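PDB 2DSA: glutathione S-transferase from Burkholderia xenovorans, which reductively dechlorinates polychlorinated biphenyl metabolites and probably acts as a glutathione transferase. Local coordinates for residues 53-58 with 71-76. Sequence-based numbering, arbitrary orientation.
Sequences PCLQLD and QYVADQ
Leu55 of strand 54-56 and Leu57, just past its end, pack against the ring of Tyr72 on helix 66-76, in the thioredoxin-like N-terminal domain of the glutathione S-transferase fold. No hydrogen bond crosses the contact. Leu55, its CG anti to the backbone N (chi1 -176°), reaches out from the sheet and crosses the tyrosine side chain at about a right angle; its CD2 lies 3.5 Å from Tyr72 CD1. The same methyl grazes Val73 CG2 at 4.5 Å, and Val73 continues the apolar layer onto Ala17, Leu18 and Ala21 of helix 12-21. Leu57 comes from the opposite direction onto the hydroxyl end of the ring, with CD2 3.6 Å from Tyr72 CZ and CD1 3.8 Å from Tyr72 OH. Leu63 of strand 62-64 also touches this tyrosine, and Tyr92 of the second subunit meets it edge-to-face, at the dimer interface. Toward the start of the strand, cis-Pro53 borders the glutathione pocket. The Gln76 amide folds back over one face of the Tyr72 ring, NE2 lying over the ring centre, 3.3 Å above its plane; a nearly straight hydrogen bond (167°) runs from Gln76 NE2 to Tyr72 O, 2.8 Å long, the donor 35° out of the carbonyl plane.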
loop_
_atom_site.group_PDB
_atom_site.type_symbol
_atom_site.label_atom_id
_atom_site.label_comp_id
_atom_site.label_asym_id
_atom_site.label_seq_id
_atom_site.Cartn_x
_atom_site.Cartn_y
_atom_site.Cartn_z
ATOM N N PRO A 53 -10.295 -2.085 -7.644
ATOM C CA PRO A 53 -10.998 -0.979 -8.348
ATOM C C PRO A 53 -10.157 -0.260 -9.409
ATOM O O PRO A 53 -8.927 -0.355 -9.407
ATOM C CB PRO A 53 -11.309 0.009 -7.219
ATOM C CG PRO A 53 -10.176 -0.157 -6.276
ATOM C CD PRO A 53 -9.804 -1.646 -6.322
ATOM N N CYS A 54 -10.846 0.448 -10.304
ATOM C CA CYS A 54 -10.238 1.448 -11.165
ATOM C C CYS A 54 -11.201 2.638 -11.235
ATOM O O CYS A 54 -12.398 2.455 -11.458
ATOM C CB CYS A 54 -9.970 0.889 -12.566
ATOM S SG CYS A 54 -9.342 2.108 -13.748
ATOM N N LEU A 55 -10.689 3.846 -11.033
ATOM C CA LEU A 55 -11.502 5.038 -11.191
ATOM C C LEU A 55 -11.152 5.690 -12.506
ATOM O O LEU A 55 -9.981 5.969 -12.778
ATOM C CB LEU A 55 -11.309 6.023 -10.030
ATOM C CG LEU A 55 -12.183 7.289 -10.025
ATOM C CD1 LEU A 55 -13.607 7.000 -9.548
ATOM C CD2 LEU A 55 -11.537 8.367 -9.174
ATOM N N GLN A 56 -12.176 5.902 -13.332
ATOM C CA GLN A 56 -12.013 6.561 -14.622
ATOM C C GLN A 56 -12.589 7.965 -14.455
ATOM O O GLN A 56 -13.750 8.107 -14.078
ATOM C CB GLN A 56 -12.750 5.792 -15.719
ATOM C CG GLN A 56 -12.407 6.220 -17.174
ATOM C CD GLN A 56 -12.562 5.064 -18.173
ATOM O OE1 GLN A 56 -13.561 4.360 -18.152
ATOM N NE2 GLN A 56 -11.559 4.865 -19.041
ATOM N N LEU A 57 -11.766 8.990 -14.683
ATOM C CA LEU A 57 -12.222 10.376 -14.540
ATOM C C LEU A 57 -12.983 10.806 -15.776
ATOM O O LEU A 57 -12.793 10.249 -16.861
ATOM C CB LEU A 57 -11.069 11.359 -14.308
ATOM C CG LEU A 57 -9.996 11.132 -13.245
ATOM C CD1 LEU A 57 -9.122 12.368 -13.116
ATOM C CD2 LEU A 57 -10.608 10.759 -11.917
ATOM N N ASP A 58 -13.831 11.815 -15.588
ATOM C CA ASP A 58 -14.596 12.442 -16.663
ATOM C C ASP A 58 -13.781 12.591 -17.966
ATOM O O ASP A 58 -14.239 12.209 -19.046
ATOM C CB ASP A 58 -15.151 13.793 -16.168
ATOM C CG ASP A 58 -16.268 13.633 -15.115
ATOM O OD1 ASP A 58 -16.491 14.562 -14.303
ATOM O OD2 ASP A 58 -16.936 12.573 -15.096
ATOM N N GLN A 71 -8.138 8.595 -1.780
ATOM C CA GLN A 71 -7.566 9.914 -1.503
ATOM C C GLN A 71 -7.997 10.956 -2.557
ATOM O O GLN A 71 -8.331 12.081 -2.209
ATOM C CB GLN A 71 -6.034 9.841 -1.398
ATOM C CG GLN A 71 -5.546 9.143 -0.114
ATOM C CD GLN A 71 -4.049 9.162 0.014
ATOM O OE1 GLN A 71 -3.470 10.137 0.517
ATOM N NE2 GLN A 71 -3.394 8.101 -0.468
ATOM N N TYR A 72 -7.966 10.571 -3.831
ATOM C CA TYR A 72 -8.493 11.417 -4.880
ATOM C C TYR A 72 -9.944 11.784 -4.556
ATOM O O TYR A 72 -10.294 12.966 -4.534
ATOM C CB TYR A 72 -8.353 10.774 -6.278
ATOM C CG TYR A 72 -9.050 11.602 -7.355
ATOM C CD1 TYR A 72 -10.386 11.364 -7.680
ATOM C CD2 TYR A 72 -8.391 12.652 -8.002
ATOM C CE1 TYR A 72 -11.056 12.131 -8.618
ATOM C CE2 TYR A 72 -9.061 13.420 -8.977
ATOM C CZ TYR A 72 -10.384 13.151 -9.260
ATOM O OH TYR A 72 -11.065 13.890 -10.181
ATOM N N VAL A 73 -10.759 10.779 -4.250
ATOM C CA VAL A 73 -12.166 10.974 -3.928
ATOM C C VAL A 73 -12.389 11.956 -2.758
ATOM O O VAL A 73 -13.151 12.937 -2.875
ATOM C CB VAL A 73 -12.873 9.621 -3.675
ATOM C CG1 VAL A 73 -14.274 9.836 -3.087
ATOM C CG2 VAL A 73 -12.942 8.780 -4.967
ATOM N N ALA A 74 -11.700 11.707 -1.647
ATOM C CA ALA A 74 -11.765 12.583 -0.484
ATOM C C ALA A 74 -11.355 14.037 -0.779
ATOM O O ALA A 74 -11.935 14.974 -0.233
ATOM C CB ALA A 74 -10.906 12.013 0.656
ATOM N N ASP A 75 -10.329 14.211 -1.601
ATOM C CA ASP A 75 -9.814 15.547 -1.929
ATOM C C ASP A 75 -10.790 16.368 -2.784
ATOM O O ASP A 75 -10.647 17.586 -2.869
ATOM C CB ASP A 75 -8.457 15.451 -2.634
ATOM C CG ASP A 75 -7.314 15.089 -1.678
ATOM O OD1 ASP A 75 -6.217 14.764 -2.176
ATOM O OD2 ASP A 75 -7.501 15.151 -0.444
ATOM N N GLN A 76 -11.765 15.694 -3.397
ATOM C CA GLN A 76 -12.806 16.359 -4.179
ATOM C C GLN A 76 -13.794 17.098 -3.284
ATOM O O GLN A 76 -14.382 18.093 -3.707
ATOM C CB GLN A 76 -13.551 15.371 -5.099
ATOM C CG GLN A 76 -12.663 14.613 -6.093
ATOM C CD GLN A 76 -11.518 15.457 -6.663
ATOM O OE1 GLN A 76 -11.744 16.405 -7.433
ATOM N NE2 GLN A 76 -10.278 15.108 -6.289
#